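Putative isochorismatase (Burkholderia xenovorans, PDB 3OQP) probably works as a hydrolase of the isochorismatase family, related to nicotinamidases, although its natural substrate is not established. Local coordinates at residues Val14-Thr20 / Asn70-Pro76; Pro5-Leu9 / Ala47-Val51; Thr144-Tyr149 / Glu160-Val164; Val137-Ala143 / Phe173-Thr179. All blocks are in the same frame, centred on the assembly; numbering follows the deposited sequence. Where two conformers were deposited one is given.

Contact 1. Residues Val14-Thr20 / Asn70-Pro76; sequences VQNEYVT and NGAELHP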
# COMPACT_ATOMS: atom_id res chain seq x y z
N VAL A 14 -6.49 7.54 -15.74
CA VAL A 14 -5.75 8.41 -16.61
C VAL A 14 -6.66 9.51 -17.11
O VAL A 14 -7.18 9.47 -18.23
CB VAL A 14 -4.95 7.58 -17.68
CG1 VAL A 14 -4.18 8.55 -18.65
CG2 VAL A 14 -3.98 6.55 -17.06
N GLN A 15 -6.82 10.46 -16.20
CA GLN A 15 -7.79 11.54 -16.29
C GLN A 15 -7.15 12.89 -16.26
O GLN A 15 -5.99 13.07 -15.79
CB GLN A 15 -8.74 11.36 -15.10
CG GLN A 15 -9.69 10.16 -15.26
CD GLN A 15 -10.40 9.75 -13.98
OE1 GLN A 15 -9.97 8.85 -13.26
NE2 GLN A 15 -11.50 10.43 -13.69
N ASN A 16 -7.84 13.89 -16.83
CA ASN A 16 -7.26 15.20 -17.01
C ASN A 16 -6.84 15.89 -15.74
O ASN A 16 -5.87 16.68 -15.78
CB ASN A 16 -8.25 16.12 -17.73
CG ASN A 16 -8.48 15.72 -19.17
OD1 ASN A 16 -7.55 15.24 -19.82
ND2 ASN A 16 -9.70 15.94 -19.67
N GLU A 17 -7.42 15.55 -14.59
CA GLU A 17 -7.10 16.14 -13.32
C GLU A 17 -5.61 16.04 -13.03
O GLU A 17 -5.02 16.92 -12.39
CB GLU A 17 -7.86 15.46 -12.16
CG GLU A 17 -7.97 16.27 -10.94
CD GLU A 17 -8.98 17.41 -11.17
OE1 GLU A 17 -10.24 17.15 -11.09
OE2 GLU A 17 -8.52 18.56 -11.42
N TYR A 18 -5.02 14.89 -13.43
CA TYR A 18 -3.63 14.60 -13.23
C TYR A 18 -2.66 15.32 -14.18
O TYR A 18 -1.42 15.32 -13.96
CB TYR A 18 -3.37 13.09 -13.34
CG TYR A 18 -3.91 12.30 -12.17
CD1 TYR A 18 -3.48 12.56 -10.89
CD2 TYR A 18 -4.89 11.30 -12.35
CE1 TYR A 18 -3.96 11.83 -9.79
CE2 TYR A 18 -5.29 10.51 -11.25
CZ TYR A 18 -4.89 10.83 -9.98
OH TYR A 18 -5.29 10.08 -8.91
N VAL A 19 -3.16 15.90 -15.24
CA VAL A 19 -2.37 16.46 -16.30
C VAL A 19 -2.57 17.95 -16.39
O VAL A 19 -1.67 18.73 -16.09
CB VAL A 19 -2.68 15.74 -17.62
CG1 VAL A 19 -1.72 16.22 -18.71
CG2 VAL A 19 -2.58 14.21 -17.49
N THR A 20 -3.76 18.36 -16.77
CA THR A 20 -4.12 19.78 -16.91
C THR A 20 -4.86 20.33 -15.71
O THR A 20 -5.06 21.55 -15.63
CB THR A 20 -4.97 19.97 -18.16
OG1 THR A 20 -6.14 19.15 -18.08
CG2 THR A 20 -4.12 19.63 -19.45
N ASN A 70 -14.19 18.79 -16.52
CA ASN A 70 -13.07 18.43 -17.40
C ASN A 70 -12.08 17.53 -16.69
O ASN A 70 -11.54 16.60 -17.29
CB ASN A 70 -12.34 19.66 -17.94
CG ASN A 70 -11.29 19.29 -18.95
OD1 ASN A 70 -10.11 19.31 -18.64
ND2 ASN A 70 -11.72 18.90 -20.15
N GLY A 71 -11.80 17.84 -15.43
CA GLY A 71 -10.77 17.07 -14.73
C GLY A 71 -11.12 15.59 -14.59
O GLY A 71 -10.18 14.76 -14.52
N ALA A 72 -12.42 15.27 -14.51
CA ALA A 72 -12.79 13.87 -14.39
C ALA A 72 -12.77 13.10 -15.70
O ALA A 72 -12.84 11.87 -15.70
CB ALA A 72 -14.20 13.76 -13.79
N GLU A 73 -12.70 13.79 -16.82
CA GLU A 73 -12.70 13.10 -18.08
C GLU A 73 -11.37 12.36 -18.28
O GLU A 73 -10.29 12.78 -17.84
CB GLU A 73 -13.02 14.03 -19.24
CG GLU A 73 -14.45 14.61 -19.14
CD GLU A 73 -15.50 13.49 -19.23
OE1 GLU A 73 -15.58 12.87 -20.29
OE2 GLU A 73 -16.20 13.23 -18.24
N LEU A 74 -11.48 11.25 -18.98
CA LEU A 74 -10.32 10.49 -19.39
C LEU A 74 -9.50 11.33 -20.35
O LEU A 74 -10.03 12.05 -21.19
CB LEU A 74 -10.78 9.21 -20.09
CG LEU A 74 -11.48 8.18 -19.24
CD1 LEU A 74 -12.14 7.11 -20.06
CD2 LEU A 74 -10.46 7.52 -18.29
N HIS A 75 -8.19 11.26 -20.17
CA HIS A 75 -7.25 11.98 -21.02
C HIS A 75 -7.35 11.46 -22.44
O HIS A 75 -7.62 10.29 -22.64
CB HIS A 75 -5.85 11.81 -20.50
CG HIS A 75 -4.85 12.66 -21.19
ND1 HIS A 75 -4.22 12.26 -22.36
CD2 HIS A 75 -4.37 13.89 -20.90
CE1 HIS A 75 -3.35 13.20 -22.71
NE2 HIS A 75 -3.46 14.22 -21.88
N PRO A 76 -7.15 12.32 -23.46
CA PRO A 76 -7.13 11.83 -24.83
C PRO A 76 -6.29 10.58 -25.16
O PRO A 76 -6.67 9.83 -26.04
CB PRO A 76 -6.59 13.06 -25.61
CG PRO A 76 -7.13 14.21 -24.85
CD PRO A 76 -7.01 13.80 -23.40
O HOH W 1 -10.67 15.07 -22.33
O HOH W 2 -8.41 19.38 -16.26
O HOH W 3 -7.81 19.11 -20.28

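Contact 2. Residues Pro5-Leu9 / Ala47-Val51; sequences PRRAL and AGVPV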
# COMPACT_ATOMS: atom_id res chain seq x y z
N PRO A 5 2.39 -16.27 -19.19
CA PRO A 5 1.47 -15.33 -18.48
C PRO A 5 0.28 -14.96 -19.32
O PRO A 5 0.39 -14.74 -20.52
CB PRO A 5 2.34 -14.09 -18.24
CG PRO A 5 3.71 -14.64 -18.24
CD PRO A 5 3.75 -15.73 -19.27
N ARG A 6 -0.89 -14.90 -18.68
CA ARG A 6 -2.14 -14.44 -19.29
C ARG A 6 -2.49 -13.10 -18.64
O ARG A 6 -2.99 -13.06 -17.52
CB ARG A 6 -3.20 -15.48 -19.16
CG ARG A 6 -4.60 -15.02 -19.57
CD ARG A 6 -4.71 -14.37 -20.92
NE ARG A 6 -6.14 -14.30 -21.25
CZ ARG A 6 -6.62 -13.75 -22.34
NH1 ARG A 6 -5.77 -13.18 -23.23
NH2 ARG A 6 -7.94 -13.71 -22.50
N ARG A 7 -2.06 -12.04 -19.30
CA ARG A 7 -2.02 -10.70 -18.76
C ARG A 7 -3.29 -9.94 -19.16
O ARG A 7 -3.82 -10.11 -20.26
CB ARG A 7 -0.78 -9.90 -19.25
CG ARG A 7 0.52 -10.43 -18.76
CD ARG A 7 1.72 -10.01 -19.60
NE ARG A 7 2.98 -10.14 -18.91
CZ ARG A 7 4.05 -10.86 -19.27
NH1 ARG A 7 4.09 -11.55 -20.40
NH2 ARG A 7 5.16 -10.78 -18.56
N ALA A 8 -3.71 -9.04 -18.27
CA ALA A 8 -4.63 -7.97 -18.60
C ALA A 8 -3.85 -6.68 -18.26
O ALA A 8 -3.28 -6.58 -17.20
CB ALA A 8 -6.00 -8.03 -17.84
N LEU A 9 -3.95 -5.68 -19.12
CA LEU A 9 -3.42 -4.37 -18.82
C LEU A 9 -4.55 -3.49 -18.24
O LEU A 9 -5.57 -3.27 -18.89
CB LEU A 9 -2.91 -3.73 -20.13
CG LEU A 9 -2.33 -2.33 -19.97
CD1 LEU A 9 -1.02 -2.39 -19.19
CD2 LEU A 9 -2.17 -1.66 -21.37
N ALA A 47 -1.13 -7.48 -29.30
CA ALA A 47 -0.81 -8.77 -28.75
C ALA A 47 -2.01 -9.52 -28.18
O ALA A 47 -1.87 -10.62 -27.68
CB ALA A 47 0.26 -8.60 -27.65
N GLY A 48 -3.19 -8.91 -28.20
CA GLY A 48 -4.36 -9.59 -27.67
C GLY A 48 -4.41 -9.64 -26.16
O GLY A 48 -5.06 -10.48 -25.58
N VAL A 49 -3.70 -8.73 -25.50
CA VAL A 49 -3.81 -8.53 -24.05
C VAL A 49 -5.02 -7.65 -23.78
O VAL A 49 -5.03 -6.53 -24.27
CB VAL A 49 -2.53 -7.83 -23.52
CG1 VAL A 49 -2.70 -7.42 -22.04
CG2 VAL A 49 -1.28 -8.72 -23.69
N PRO A 50 -6.02 -8.13 -23.01
CA PRO A 50 -7.18 -7.28 -22.75
C PRO A 50 -6.76 -6.01 -22.02
O PRO A 50 -5.90 -6.05 -21.13
CB PRO A 50 -8.07 -8.18 -21.86
CG PRO A 50 -7.67 -9.55 -22.13
CD PRO A 50 -6.23 -9.49 -22.50
N VAL A 51 -7.39 -4.91 -22.40
CA VAL A 51 -7.14 -3.62 -21.86
C VAL A 51 -8.35 -3.15 -21.08
O VAL A 51 -9.51 -3.11 -21.61
CB VAL A 51 -6.85 -2.62 -22.99
CG1 VAL A 51 -6.73 -1.16 -22.43
CG2 VAL A 51 -5.57 -3.03 -23.73

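Contact 3. Residues Thr144-Tyr149 / Glu160-Val164; sequences TGSVPY and EIHRV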
# COMPACT_ATOMS: atom_id res chain seq x y z
N THR A 144 3.29 5.17 -14.77
CA THR A 144 2.63 5.44 -13.51
C THR A 144 3.17 6.76 -12.93
O THR A 144 3.97 7.42 -13.57
CB THR A 144 2.81 4.28 -12.55
OG1 THR A 144 4.21 3.98 -12.41
CG2 THR A 144 2.10 3.02 -13.08
N GLY A 145 2.81 7.15 -11.72
CA GLY A 145 3.41 8.32 -11.11
C GLY A 145 2.71 8.84 -9.87
O GLY A 145 1.58 8.38 -9.54
N SER A 146 3.39 9.79 -9.23
CA SER A 146 2.99 10.36 -7.95
C SER A 146 3.01 11.87 -7.98
O SER A 146 3.43 12.49 -8.97
CB SER A 146 3.90 9.86 -6.80
OG SER A 146 3.80 8.45 -6.62
N VAL A 147 2.50 12.43 -6.89
CA VAL A 147 2.44 13.87 -6.61
C VAL A 147 3.15 14.02 -5.26
O VAL A 147 3.23 13.08 -4.50
CB VAL A 147 0.99 14.41 -6.51
CG1 VAL A 147 0.23 14.05 -7.78
CG2 VAL A 147 0.25 13.93 -5.26
N PRO A 148 3.66 15.22 -4.92
CA PRO A 148 4.24 15.44 -3.57
C PRO A 148 3.10 15.69 -2.56
O PRO A 148 2.00 16.16 -2.90
CB PRO A 148 5.11 16.68 -3.76
CG PRO A 148 4.31 17.46 -4.77
CD PRO A 148 3.83 16.39 -5.78
N TYR A 149 3.37 15.37 -1.30
CA TYR A 149 2.41 15.56 -0.22
C TYR A 149 3.15 16.17 1.00
O TYR A 149 4.31 15.80 1.32
CB TYR A 149 1.87 14.23 0.31
CG TYR A 149 0.87 13.49 -0.55
CD1 TYR A 149 -0.02 14.12 -1.37
CD2 TYR A 149 0.69 12.14 -0.36
CE1 TYR A 149 -0.99 13.42 -2.08
CE2 TYR A 149 -0.29 11.41 -1.06
CZ TYR A 149 -1.12 12.06 -1.92
OH TYR A 149 -2.04 11.32 -2.64
N GLU A 160 10.29 10.74 -4.17
CA GLU A 160 10.50 9.86 -3.02
C GLU A 160 9.31 8.88 -2.93
O GLU A 160 9.48 7.68 -2.70
CB GLU A 160 10.59 10.62 -1.71
CG GLU A 160 11.86 11.34 -1.44
CD GLU A 160 11.81 12.15 -0.16
OE1 GLU A 160 10.77 12.85 0.08
OE2 GLU A 160 12.83 12.14 0.57
N ILE A 161 8.10 9.38 -3.10
CA ILE A 161 6.90 8.52 -3.00
C ILE A 161 6.97 7.43 -4.09
O ILE A 161 6.75 6.26 -3.81
CB ILE A 161 5.60 9.32 -3.05
CG1 ILE A 161 5.51 10.24 -1.85
CG2 ILE A 161 4.38 8.35 -3.15
CD1 ILE A 161 4.34 11.18 -1.83
N HIS A 162 7.17 7.82 -5.33
CA HIS A 162 7.18 6.89 -6.43
C HIS A 162 8.27 5.86 -6.32
O HIS A 162 8.06 4.68 -6.55
CB HIS A 162 7.24 7.64 -7.76
CG HIS A 162 7.20 6.76 -8.96
ND1 HIS A 162 6.04 6.21 -9.45
CD2 HIS A 162 8.19 6.37 -9.79
CE1 HIS A 162 6.33 5.52 -10.55
NE2 HIS A 162 7.63 5.61 -10.78
N ARG A 163 9.46 6.33 -5.93
CA ARG A 163 10.58 5.43 -5.72
C ARG A 163 10.34 4.43 -4.58
O ARG A 163 10.60 3.21 -4.74
CB ARG A 163 11.88 6.18 -5.51
CG ARG A 163 13.08 5.30 -5.20
CD ARG A 163 14.47 5.95 -5.33
NE ARG A 163 14.45 7.26 -4.68
CZ ARG A 163 14.60 7.49 -3.38
NH1 ARG A 163 14.89 6.52 -2.55
NH2 ARG A 163 14.47 8.72 -2.92
N VAL A 164 9.96 4.93 -3.44
CA VAL A 164 9.64 4.08 -2.30
C VAL A 164 8.65 3.00 -2.72
O VAL A 164 8.82 1.86 -2.44
CB VAL A 164 9.21 4.88 -1.07
CG1 VAL A 164 8.41 3.98 -0.11
CG2 VAL A 164 10.43 5.48 -0.35

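Contact 4. Residues Val137-Ala143 / Phe173-Thr179; sequences VEFLHDA and FAAVAST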
# COMPACT_ATOMS: atom_id res chain seq x y z
N VAL A 137 1.10 -9.76 -10.20
CA VAL A 137 0.93 -8.37 -10.56
C VAL A 137 2.23 -7.87 -11.16
O VAL A 137 3.34 -8.27 -10.74
CB VAL A 137 0.60 -7.50 -9.34
CG1 VAL A 137 0.52 -5.99 -9.74
CG2 VAL A 137 -0.71 -7.97 -8.71
N GLU A 138 2.13 -7.04 -12.19
CA GLU A 138 3.24 -6.31 -12.78
C GLU A 138 2.92 -4.82 -12.64
O GLU A 138 1.75 -4.39 -12.67
CB GLU A 138 3.39 -6.70 -14.25
CG GLU A 138 3.71 -8.19 -14.40
CD GLU A 138 3.67 -8.70 -15.81
OE1 GLU A 138 2.89 -8.19 -16.63
OE2 GLU A 138 4.41 -9.68 -16.08
N PHE A 139 3.97 -4.01 -12.47
CA PHE A 139 3.83 -2.54 -12.29
C PHE A 139 4.83 -1.86 -13.20
O PHE A 139 6.05 -2.14 -13.10
CB PHE A 139 4.10 -2.18 -10.83
CG PHE A 139 4.09 -0.71 -10.52
CD1 PHE A 139 2.91 -0.03 -10.35
CD2 PHE A 139 5.27 -0.02 -10.36
CE1 PHE A 139 2.96 1.30 -10.04
CE2 PHE A 139 5.24 1.36 -10.04
CZ PHE A 139 4.09 2.00 -9.92
N LEU A 140 4.33 -1.04 -14.13
CA LEU A 140 5.16 -0.36 -15.09
C LEU A 140 5.61 0.99 -14.51
O LEU A 140 4.81 1.95 -14.47
CB LEU A 140 4.47 -0.24 -16.45
CG LEU A 140 4.01 -1.59 -17.01
CD1 LEU A 140 3.50 -1.46 -18.45
CD2 LEU A 140 5.04 -2.73 -16.84
N HIS A 141 6.87 1.06 -14.06
CA HIS A 141 7.33 2.18 -13.23
C HIS A 141 7.37 3.49 -14.05
O HIS A 141 7.47 4.57 -13.47
CB HIS A 141 8.65 1.90 -12.56
CG HIS A 141 9.75 1.69 -13.51
ND1 HIS A 141 10.26 2.72 -14.26
CD2 HIS A 141 10.42 0.58 -13.85
CE1 HIS A 141 11.29 2.24 -14.95
NE2 HIS A 141 11.36 0.94 -14.76
N ASP A 142 7.37 3.40 -15.37
CA ASP A 142 7.48 4.56 -16.25
C ASP A 142 6.15 4.91 -16.92
O ASP A 142 6.09 5.81 -17.76
CB ASP A 142 8.63 4.33 -17.23
CG ASP A 142 8.39 3.15 -18.15
OD1 ASP A 142 7.35 2.53 -18.09
OD2 ASP A 142 9.36 2.85 -18.90
N ALA A 143 5.06 4.21 -16.52
CA ALA A 143 3.70 4.42 -16.99
C ALA A 143 2.75 4.65 -15.85
O ALA A 143 1.54 4.46 -15.99
CB ALA A 143 3.29 3.25 -17.85
N PHE A 173 5.28 -7.40 -3.88
CA PHE A 173 3.95 -7.37 -4.41
C PHE A 173 3.82 -7.50 -5.93
O PHE A 173 2.79 -7.96 -6.42
CB PHE A 173 3.25 -6.06 -3.98
CG PHE A 173 3.10 -5.93 -2.49
CD1 PHE A 173 2.03 -6.49 -1.88
CD2 PHE A 173 4.07 -5.33 -1.69
CE1 PHE A 173 1.89 -6.44 -0.50
CE2 PHE A 173 3.93 -5.26 -0.34
CZ PHE A 173 2.84 -5.82 0.26
N ALA A 174 4.81 -7.10 -6.70
CA ALA A 174 4.68 -7.00 -8.14
C ALA A 174 6.04 -7.15 -8.77
O ALA A 174 7.10 -6.92 -8.12
CB ALA A 174 4.10 -5.62 -8.52
N ALA A 175 6.06 -7.54 -10.05
CA ALA A 175 7.22 -7.39 -10.89
C ALA A 175 7.18 -5.99 -11.46
O ALA A 175 6.28 -5.65 -12.24
CB ALA A 175 7.22 -8.39 -12.02
N VAL A 176 8.19 -5.21 -11.05
CA VAL A 176 8.35 -3.80 -11.45
C VAL A 176 9.24 -3.74 -12.66
O VAL A 176 10.35 -4.30 -12.65
CB VAL A 176 8.88 -2.96 -10.31
CG1 VAL A 176 9.13 -1.48 -10.74
CG2 VAL A 176 7.97 -3.03 -9.06
N ALA A 177 8.81 -3.12 -13.75
CA ALA A 177 9.56 -3.12 -15.00
C ALA A 177 9.26 -1.93 -15.81
O ALA A 177 8.24 -1.25 -15.59
CB ALA A 177 9.30 -4.41 -15.81
N SER A 178 10.05 -1.64 -16.82
CA SER A 178 9.75 -0.60 -17.77
C SER A 178 8.70 -1.10 -18.77
O SER A 178 8.52 -2.29 -18.97
CB SER A 178 10.99 -0.16 -18.51
OG SER A 178 11.46 -1.20 -19.36
N THR A 179 8.11 -0.14 -19.45
CA THR A 179 7.19 -0.45 -20.53
C THR A 179 7.88 -1.22 -21.64
O THR A 179 7.35 -2.19 -22.16
CB THR A 179 6.52 0.85 -21.03
OG1 THR A 179 5.72 1.42 -19.99
CG2 THR A 179 5.59 0.57 -22.23
O HOH W 4 2.84 -10.36 -7.97

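Contact 1. Residues Val14-Thr20 / Asn70-Pro76
Val-14 offers its carbonyl O to the backbone N of His-75, 2.8 Å away. Its CG1 lies against His-75 CB, while Leu-34 and Ile-37 of helix 30-47 pack on the same valine, a place suited to a short branched side chain. Gln-15 forms a single backbone bridge with Leu-74. The stretched side chain of Gln-15 (chi2 166°) carries NE2 to Ala-72 O, 2.8 Å away, where it also serves Asn-56 O, while CG rests on Leu-74 CD2. Asn-16 works at three points. Its N bonds Glu-73 O at 2.9 Å. With CG beside the backbone N (chi1 -69°), ND2 bonds Asn-70 O at 3.1 Å, and Glu-73 N reaches that oxygen from the opposite face of its plane; a water joins ND2 to Leu-74 O. OD1 lies 3.6 Å from His-75 CD2, the amide turned 70° from the ring. Glu-17 N bonds Gly-71 O at 2.9 Å. The bare CA of Gly-71 lets Glu-17 OE1 lie close, though the carboxylate is held by Phe-65 N and Asp-22 N. Val-19 CG2 touches His-75 CD2 at 3.9 Å, and the imidazole ND1 caps Val-77 N at the start of helix 76-79. Each of two waters bridges Thr-20 OG1 and Asn-70 OD1. Two irregular loops are thus laced together where they follow neighbouring parallel strands, 7-12 and 51-56, an arrangement characteristic of the C-terminal edge of an alpha/beta sheet.

Contact 2. Residues Pro5-Leu9 / Ala47-Val51
Leu-9 N bonds Pro-50 O at 2.8 Å, the one direct hydrogen bond of the contact. Just before it, Arg-7 O meets carbon instead: Pro-50 CD stands 3.3 Å away and Val-49 CG1 packs beside it. Proline has no N-H to give, and this buried oxygen has no hydrogen-bond partner in the model. Val-49 CG1, anti to its own nitrogen (chi1 171°), also covers Leu-9 N at 3.6 Å and touches Leu-9 CB. Further along, Leu-9 CD2 and Val-51 CG2 sit 4.4 Å apart on one face of the sheet, where the alanines Ala-40 and Ala-44 of helix 30-47 are small enough to let the helix come close. At the outer end, the Arg-6 guanidinium lays one face over Pro-50 CD, 3.8 Å from NH1, with Gly-48 O near its edge but not bonded; its NE is fixed by Arg-107 O. Arg-7 sends its charged end elsewhere, into a salt bridge with Glu-138. What positions the second segment is Gly-48, whose positive phi (76°) closes helix 30-47 in a Schellman motif, and Asp-84, whose carboxylate accepts from Val-51 N. Strand 7-12, helix 30-47 and strand 51-56 form a beta-alpha-beta crossover, and the bridge between Leu-9 and Val-51 is where its two parallel strands begin to pair.

Contact 3. Residues Thr144-Tyr149 / Glu160-Val164
Thr-144 OG1 lies in the plane of the His-162 ring, at its edge, 3.2 Å from CE1; the touch is polar without being a hydrogen bond, and no direct hydrogen bond joins the two segments. The hydroxyl is bonded instead to Leu-140 O. The imidazole, swung out with CG anti to its backbone N (chi1 -178°), uses both nitrogens beyond the contact: ND1 with Thr-119 OG1 and NE2 with His-141 O. Two bonds at separate points of the ring fix its rotation, and histidine suits a place that needs a flat group with a polar atom on two sides. Gly-145 CA lies 3.8 Å from His-162 ND1; at its backbone angles a CB would be jammed against the carbonyl O of Thr-144, hence glycine.

The remaining touches are van der Waals packing. Ser-146 OG rests 3.5 Å from Ile-161 CG2 and 3.7 Å from His-162 CB, while its polar bond goes to His-120 ND1. Ile-161 sends its other branch along the loop, CD1 reaching Val-147 O at 3.5 Å and Tyr-149 CD2 at 4.1 Å. Val-147 O is buried without a hydrogen-bond partner in the model. Tyr-149 OH binds His-120 NE2, so serine and tyrosine grip both nitrogens of that second histidine.

Outward, Glu-160 and Arg-163 form salt bridges with Arg-163 and Glu-160 of the second subunit. Helix 158-173 thus joins the dimer interface to the loop of Thr-119, His-120 and Cys-122, seen here as 3-sulfinoalanine; as in related cysteine hydrolases, Cys-122 is the probable nucleophile, and the packing backs the probable active-site loop.

Contact 4. Residues Val137-Ala143 / Phe173-Thr179
Strands 137-140 and 175-177 run parallel, 23° apart, in the staggered pattern of a parallel pair: Ala-175 N bonds Val-137 O (2.9 Å), Phe-139 N bonds Ala-175 O, Ala-177 N bonds Phe-139 O, and His-141 N bonds Ala-177 O. A water links Val-137 N to Phe-173 O where strand 175-177 is about to begin. On one face Phe-139 and Val-176 lie side by side, pointing the same way, with Val-176 CG1 at the ring edge, 4.1 Å from Phe-139 CD2. Ala-174 CB fits against Val-137 CG1 at 3.8 Å, and Ile-127 of helix 124-132 covers Val-137 and Phe-139. The connection between the strands, which includes helix 158-173, makes a beta-alpha-beta unit that adds 175-177 as an outermost strand, within this chain, of the parallel six-stranded sheet of this alpha/beta fold. On the other face the alanines Ala-175 and Ala-177 sit beside Glu-138 and Leu-140; the Glu-138 carboxylate is held by Thr-113. Beyond the strands a type I turn, Leu-140 to Ala-143, brings Asp-142 to the start of helix 179-188. Asp-142 CG stands between the backbone N and carbonyl carbon (chi1 63°), and OD1 accepts from Thr-179 OG1 at 2.7 Å and from Thr-179 N at 3.1 Å, the donors coming from opposite faces of the carboxylate plane; OD2 adds a weak bond to that N. The helix start would probably steady its negative charge. The His-141 ring lies beside the strand end, CD2 3.3 Å from Ala-177 O.

In the fold
Contacts 2 and 4 belong to one parallel sheet, their centres about 14 Å apart, and a salt bridge from Arg-7 to Glu-138 spans the strand between them. Both are buried and combine strand pairing with apolar side chains, but contact 2 has a single hydrogen bond where contact 4 has a regular series. Contact 3 touches contact 4 through His-162 and the carbonyl of His-141; it is wholly buried, lacks direct hydrogen bonds, and packs a helix on a loop. Contacts 3 and 4 both reach the second subunit. Contact 1, partly buried and touching none of the others, joins two loops through backbone bonds, amide side chains and waters.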